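Local coordinates for nitrogenase molybdenum-iron protein alpha chain (Clostridium pasteurianum, PDB 4WES) that forms part of the nitrogenase component that carries the iron-molybdenum cofactor and reduces dinitrogen to ammonia, at residues N251-H263 with M273-I287. Residues are numbered along the deposited sequence; the frame is centred on the assembly and turned at random.
Sequences NADKADLNLVQCH and METKYGIPWIKCNFI. With ICS (iron-sulfur-molybdenum cluster with interstitial carbon), chain F.
Q261 and K283 show how a parallel strand pair can be tied together just where one of its strands runs on to a cofactor ligand. Q261 leaves its backbone with CG anti to N (chi1 178°) and then bends at chi2, which returns its amide to the 284-287 loop. Q261 CB rests against C284 SG at 3.9 Å. From CD the amide splits its work: Q261 OE1 accepts from F286 N at 2.9 Å and also lies at the edge of the F286 ring, while Q261 NE2 donates almost straight to N285 OD1 (3.1 Å), which lies in the plane of the Q261 amide. I287 N reaches N285 OD1 from the other face of the N285 side-chain amide, closing an Asx turn. The doubly bent K283 curls its NZ over the strand end, donating to Q261 O at 2.7 Å and to V260 O and C284 O. V260 O is thus gripped from both faces, by K283 NZ and by C284 N. Farther back, V260 CG2 meets W281 CE3 obliquely at 3.5 Å, and D253 CB sits over the centre of the Y277 ring, a CH-pi contact. C262, next after Q261, N-caps helix 263-277 and binds iron of the cofactor through SG. The whole is a beta-alpha-beta crossover: strand 257-260 lies between 209-215 and the edge strand 281-283, with helix 263-277 against V260 and W281, and helix 289-303 against L259 and F286.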
loop_
_atom_site.group_PDB
_atom_site.type_symbol
_atom_site.label_atom_id
_atom_site.label_comp_id
_atom_site.label_asym_id
_atom_site.label_seq_id
_atom_site.Cartn_x
_atom_site.Cartn_y
_atom_site.Cartn_z
ATOM N N ASN A 251 -47.277 3.514 -1.188
ATOM C CA ASN A 251 -48.002 4.489 -1.975
ATOM C C ASN A 251 -47.805 4.342 -3.485
ATOM O O ASN A 251 -48.098 5.267 -4.243
ATOM C CB ASN A 251 -47.646 5.888 -1.514
ATOM C CG ASN A 251 -48.222 6.204 -0.164
ATOM O OD1 ASN A 251 -49.425 6.404 -0.036
ATOM N ND2 ASN A 251 -47.395 6.200 0.853
ATOM N N ALA A 252 -47.427 3.147 -3.945
ATOM C CA ALA A 252 -47.221 2.961 -5.364
ATOM C C ALA A 252 -48.527 3.192 -6.167
ATOM O O ALA A 252 -48.473 3.512 -7.345
ATOM C CB ALA A 252 -46.657 1.590 -5.685
ATOM N N ASP A 253 -49.697 3.034 -5.531
ATOM C CA ASP A 253 -50.951 3.256 -6.225
ATOM C C ASP A 253 -51.226 4.731 -6.545
ATOM O O ASP A 253 -52.178 5.023 -7.250
ATOM C CB ASP A 253 -52.125 2.658 -5.439
ATOM C CG ASP A 253 -52.263 3.238 -4.029
ATOM O OD1 ASP A 253 -51.244 3.411 -3.329
ATOM O OD2 ASP A 253 -53.418 3.524 -3.636
ATOM N N LYS A 254 -50.421 5.653 -6.057
ATOM C CA LYS A 254 -50.629 7.078 -6.258
ATOM C C LYS A 254 -49.881 7.556 -7.499
ATOM O O LYS A 254 -49.016 8.457 -7.443
ATOM C CB LYS A 254 -50.230 7.839 -4.998
ATOM C CG LYS A 254 -51.007 7.424 -3.760
ATOM C CD LYS A 254 -52.492 7.779 -3.886
ATOM C CE LYS A 254 -53.342 6.938 -2.951
ATOM N NZ LYS A 254 -52.917 7.165 -1.561
ATOM N N ALA A 255 -50.215 6.942 -8.638
ATOM C CA ALA A 255 -49.585 7.263 -9.906
ATOM C C ALA A 255 -50.594 7.133 -11.010
ATOM O O ALA A 255 -51.563 6.392 -10.892
ATOM C CB ALA A 255 -48.389 6.364 -10.204
ATOM N N ASP A 256 -50.335 7.826 -12.113
ATOM C CA ASP A 256 -51.136 7.668 -13.321
ATOM C C ASP A 256 -50.557 6.757 -14.387
ATOM O O ASP A 256 -51.299 6.322 -15.254
ATOM C CB ASP A 256 -51.410 9.033 -13.943
ATOM C CG ASP A 256 -52.480 9.775 -13.196
ATOM O OD1 ASP A 256 -53.300 9.121 -12.513
ATOM O OD2 ASP A 256 -52.498 10.987 -13.240
ATOM N N LEU A 257 -49.249 6.460 -14.314
ATOM C CA LEU A 257 -48.656 5.604 -15.322
ATOM C C LEU A 257 -47.502 4.842 -14.718
ATOM O O LEU A 257 -46.620 5.440 -14.093
ATOM C CB LEU A 257 -48.161 6.447 -16.523
ATOM C CG LEU A 257 -47.594 5.671 -17.729
ATOM C CD1 LEU A 257 -48.662 4.816 -18.402
ATOM C CD2 LEU A 257 -47.002 6.680 -18.696
ATOM N N ASN A 258 -47.516 3.519 -14.926
ATOM C CA ASN A 258 -46.394 2.659 -14.550
ATOM C C ASN A 258 -45.475 2.441 -15.756
ATOM O O ASN A 258 -45.944 2.167 -16.870
ATOM C CB ASN A 258 -46.912 1.298 -14.072
ATOM C CG ASN A 258 -47.348 1.301 -12.626
ATOM O OD1 ASN A 258 -46.713 1.946 -11.803
ATOM N ND2 ASN A 258 -48.339 0.468 -12.300
ATOM N N LEU A 259 -44.177 2.566 -15.515
ATOM C CA LEU A 259 -43.156 2.349 -16.538
ATOM C C LEU A 259 -42.445 1.033 -16.187
ATOM O O LEU A 259 -41.828 0.949 -15.145
ATOM C CB LEU A 259 -42.165 3.488 -16.555
ATOM C CG LEU A 259 -42.711 4.913 -16.559
ATOM C CD1 LEU A 259 -41.579 5.926 -16.535
ATOM C CD2 LEU A 259 -43.653 5.182 -17.694
ATOM N N VAL A 260 -42.440 0.064 -17.074
ATOM C CA VAL A 260 -41.855 -1.240 -16.782
ATOM C C VAL A 260 -40.499 -1.364 -17.465
ATOM O O VAL A 260 -40.423 -1.516 -18.689
ATOM C CB VAL A 260 -42.815 -2.366 -17.195
ATOM C CG1 VAL A 260 -42.162 -3.730 -17.090
ATOM C CG2 VAL A 260 -44.087 -2.327 -16.350
ATOM N N GLN A 261 -39.432 -1.283 -16.675
ATOM C CA GLN A 261 -38.069 -1.417 -17.186
ATOM C C GLN A 261 -37.704 -2.911 -17.298
ATOM O O GLN A 261 -37.525 -3.401 -18.393
ATOM C CB GLN A 261 -37.072 -0.642 -16.301
ATOM C CG GLN A 261 -35.604 -0.756 -16.726
ATOM C CD GLN A 261 -35.336 -0.149 -18.066
ATOM O OE1 GLN A 261 -35.782 0.971 -18.340
ATOM N NE2 GLN A 261 -34.566 -0.849 -18.893
ATOM N N CYS A 262 -37.647 -3.601 -16.171
ATOM C CA CYS A 262 -37.467 -5.045 -16.190
ATOM C C CYS A 262 -38.831 -5.731 -16.268
ATOM O O CYS A 262 -39.558 -5.795 -15.258
ATOM C CB CYS A 262 -36.731 -5.548 -14.948
ATOM S SG CYS A 262 -36.648 -7.329 -14.991
ATOM N N HIS A 263 -39.195 -6.219 -17.452
ATOM C CA HIS A 263 -40.467 -6.910 -17.575
ATOM C C HIS A 263 -40.544 -8.150 -16.698
ATOM O O HIS A 263 -41.545 -8.396 -16.009
ATOM C CB HIS A 263 -40.737 -7.270 -19.039
ATOM C CG HIS A 263 -41.961 -8.099 -19.230
ATOM N ND1 HIS A 263 -41.922 -9.473 -19.370
ATOM C CD2 HIS A 263 -43.276 -7.756 -19.287
ATOM C CE1 HIS A 263 -43.159 -9.923 -19.506
ATOM N NE2 HIS A 263 -44.007 -8.906 -19.447
ATOM N N MET A 273 -51.680 -4.086 -10.684
ATOM C CA MET A 273 -52.019 -2.687 -10.453
ATOM C C MET A 273 -53.016 -2.186 -11.495
ATOM O O MET A 273 -53.888 -1.368 -11.191
ATOM C CB MET A 273 -50.779 -1.812 -10.395
ATOM C CG MET A 273 -49.951 -2.041 -9.160
ATOM S SD MET A 273 -48.550 -0.917 -8.997
ATOM C CE MET A 273 -49.389 0.577 -8.491
ATOM N N GLU A 274 -52.867 -2.628 -12.745
ATOM C CA GLU A 274 -53.840 -2.279 -13.755
ATOM C C GLU A 274 -55.218 -2.855 -13.398
ATOM O O GLU A 274 -56.229 -2.157 -13.478
ATOM C CB GLU A 274 -53.417 -2.737 -15.154
ATOM C CG GLU A 274 -54.373 -2.264 -16.242
ATOM C CD GLU A 274 -53.911 -2.487 -17.653
ATOM O OE1 GLU A 274 -52.774 -2.936 -17.866
ATOM O OE2 GLU A 274 -54.731 -2.255 -18.546
ATOM N N THR A 275 -55.277 -4.134 -12.993
ATOM C CA THR A 275 -56.553 -4.747 -12.677
ATOM C C THR A 275 -57.214 -4.089 -11.456
ATOM O O THR A 275 -58.427 -3.819 -11.449
ATOM C CB THR A 275 -56.342 -6.232 -12.405
ATOM O OG1 THR A 275 -55.792 -6.824 -13.587
ATOM C CG2 THR A 275 -57.615 -6.896 -11.980
ATOM N N LYS A 276 -56.432 -3.882 -10.396
ATOM C CA LYS A 276 -56.989 -3.458 -9.116
ATOM C C LYS A 276 -57.268 -1.955 -9.066
ATOM O O LYS A 276 -58.283 -1.541 -8.508
ATOM C CB LYS A 276 -56.068 -3.865 -7.972
ATOM C CG LYS A 276 -56.607 -3.513 -6.592
ATOM C CD LYS A 276 -55.787 -4.165 -5.477
ATOM C CE LYS A 276 -56.289 -3.754 -4.106
ATOM N NZ LYS A 276 -55.621 -4.494 -3.011
ATOM N N TYR A 277 -56.366 -1.156 -9.626
ATOM C CA TYR A 277 -56.433 0.310 -9.520
ATOM C C TYR A 277 -56.810 1.030 -10.830
ATOM O O TYR A 277 -57.165 2.204 -10.789
ATOM C CB TYR A 277 -55.102 0.865 -8.980
ATOM C CG TYR A 277 -54.767 0.367 -7.619
ATOM C CD1 TYR A 277 -55.527 0.741 -6.500
ATOM C CD2 TYR A 277 -53.709 -0.512 -7.404
ATOM C CE1 TYR A 277 -55.248 0.258 -5.232
ATOM C CE2 TYR A 277 -53.432 -0.972 -6.155
ATOM C CZ TYR A 277 -54.182 -0.596 -5.062
ATOM O OH TYR A 277 -53.876 -1.085 -3.822
ATOM N N GLY A 278 -56.664 0.347 -11.962
ATOM C CA GLY A 278 -56.893 0.983 -13.261
ATOM C C GLY A 278 -55.663 1.679 -13.798
ATOM O O GLY A 278 -55.740 2.342 -14.816
ATOM N N ILE A 279 -54.506 1.526 -13.133
ATOM C CA ILE A 279 -53.298 2.211 -13.565
ATOM C C ILE A 279 -52.678 1.479 -14.745
ATOM O O ILE A 279 -52.299 0.306 -14.613
ATOM C CB ILE A 279 -52.308 2.335 -12.407
ATOM C CG1 ILE A 279 -52.903 3.105 -11.216
ATOM C CG2 ILE A 279 -51.004 2.972 -12.878
ATOM C CD1 ILE A 279 -52.156 2.901 -9.919
ATOM N N PRO A 280 -52.558 2.152 -15.904
ATOM C CA PRO A 280 -51.948 1.517 -17.077
ATOM C C PRO A 280 -50.452 1.430 -16.925
ATOM O O PRO A 280 -49.841 2.135 -16.121
ATOM C CB PRO A 280 -52.337 2.457 -18.215
ATOM C CG PRO A 280 -52.488 3.786 -17.565
ATOM C CD PRO A 280 -52.983 3.535 -16.177
ATOM N N TRP A 281 -49.846 0.561 -17.723
ATOM C CA TRP A 281 -48.390 0.493 -17.780
ATOM C C TRP A 281 -47.921 0.509 -19.218
ATOM O O TRP A 281 -48.640 0.089 -20.118
ATOM C CB TRP A 281 -47.837 -0.709 -17.045
ATOM C CG TRP A 281 -48.206 -2.096 -17.507
ATOM C CD1 TRP A 281 -49.315 -2.813 -17.144
ATOM C CD2 TRP A 281 -47.452 -2.944 -18.381
ATOM N NE1 TRP A 281 -49.264 -4.072 -17.690
ATOM C CE2 TRP A 281 -48.130 -4.173 -18.459
ATOM C CE3 TRP A 281 -46.251 -2.788 -19.086
ATOM C CZ2 TRP A 281 -47.668 -5.232 -19.237
ATOM C CZ3 TRP A 281 -45.794 -3.835 -19.834
ATOM C CH2 TRP A 281 -46.483 -5.043 -19.880
ATOM N N ILE A 282 -46.705 1.022 -19.422
ATOM C CA ILE A 282 -46.029 0.899 -20.694
ATOM C C ILE A 282 -44.696 0.259 -20.446
ATOM O O ILE A 282 -44.052 0.459 -19.415
ATOM C CB ILE A 282 -45.813 2.245 -21.432
ATOM C CG1 ILE A 282 -45.055 3.269 -20.576
ATOM C CG2 ILE A 282 -47.114 2.809 -21.923
ATOM C CD1 ILE A 282 -44.536 4.431 -21.396
ATOM N N LYS A 283 -44.254 -0.559 -21.409
ATOM C CA LYS A 283 -42.852 -0.961 -21.391
ATOM C C LYS A 283 -41.988 0.243 -21.636
ATOM O O LYS A 283 -42.273 1.045 -22.497
ATOM C CB LYS A 283 -42.612 -2.032 -22.461
ATOM C CG LYS A 283 -41.210 -2.663 -22.418
ATOM C CD LYS A 283 -41.040 -3.552 -21.192
ATOM C CE LYS A 283 -39.610 -4.044 -20.992
ATOM N NZ LYS A 283 -38.608 -2.956 -20.844
ATOM N N CYS A 284 -40.954 0.406 -20.831
ATOM C CA CYS A 284 -39.978 1.483 -21.023
ATOM C C CYS A 284 -38.579 0.879 -21.194
ATOM O O CYS A 284 -38.333 -0.279 -20.855
ATOM C CB CYS A 284 -39.943 2.451 -19.836
ATOM S SG CYS A 284 -39.385 1.754 -18.258
ATOM N N ASN A 285 -37.667 1.688 -21.711
ATOM C CA ASN A 285 -36.264 1.307 -21.687
ATOM C C ASN A 285 -35.426 2.556 -21.591
ATOM O O ASN A 285 -35.238 3.281 -22.568
ATOM C CB ASN A 285 -35.879 0.503 -22.923
ATOM C CG ASN A 285 -34.441 0.049 -22.830
ATOM O OD1 ASN A 285 -33.861 0.077 -21.761
ATOM N ND2 ASN A 285 -33.864 -0.395 -23.943
ATOM N N PHE A 286 -34.883 2.774 -20.402
ATOM C CA PHE A 286 -34.035 3.931 -20.144
ATOM C C PHE A 286 -32.548 3.655 -20.426
ATOM O O PHE A 286 -31.701 4.438 -20.026
ATOM C CB PHE A 286 -34.213 4.434 -18.710
ATOM C CG PHE A 286 -35.517 5.129 -18.477
ATOM C CD1 PHE A 286 -36.596 4.475 -17.890
ATOM C CD2 PHE A 286 -35.660 6.455 -18.818
ATOM C CE1 PHE A 286 -37.795 5.152 -17.699
ATOM C CE2 PHE A 286 -36.854 7.117 -18.601
ATOM C CZ PHE A 286 -37.919 6.459 -18.041
ATOM N N ILE A 287 -32.237 2.576 -21.155
ATOM C CA ILE A 287 -30.855 2.298 -21.518
ATOM C C ILE A 287 -30.648 2.556 -23.019
ATOM O O ILE A 287 -31.403 2.063 -23.870
ATOM C CB ILE A 287 -30.499 0.862 -21.124
ATOM C CG1 ILE A 287 -30.710 0.685 -19.619
ATOM C CG2 ILE A 287 -29.060 0.566 -21.478
ATOM C CD1 ILE A 287 -30.899 -0.732 -19.143
HETATM FE FE1 ICS F . -34.661 -7.763 -13.958
HETATM MO MO1 ICS F . -28.302 -9.955 -12.180
HETATM FE FE2 ICS F . -33.307 -9.628 -12.633
HETATM FE FE3 ICS F . -32.440 -7.100 -12.630
HETATM FE FE4 ICS F . -32.338 -8.548 -14.855
HETATM FE FE5 ICS F . -29.987 -9.392 -14.204
HETATM FE FE6 ICS F . -30.941 -10.405 -11.971
HETATM FE FE7 ICS F . -30.080 -7.962 -11.999
HETATM C CX ICS F . -31.538 -8.833 -13.097
HETATM S S1A ICS F . -34.193 -9.895 -14.696
HETATM S S1B ICS F . -29.603 -11.466 -13.403
HETATM S S2A ICS F . -34.399 -7.859 -11.719
HETATM S S2B ICS F . -32.798 -11.359 -11.329
HETATM S S3A ICS F . -30.735 -9.088 -16.310
HETATM S S3B ICS F . -29.741 -9.456 -10.359
HETATM S S4A ICS F . -32.988 -6.353 -14.699
HETATM S S4B ICS F . -28.404 -7.995 -13.457
HETATM S S5A ICS F . -30.914 -6.007 -11.416
HETATM O O HOH W 1 -49.895 -0.987 -14.161
#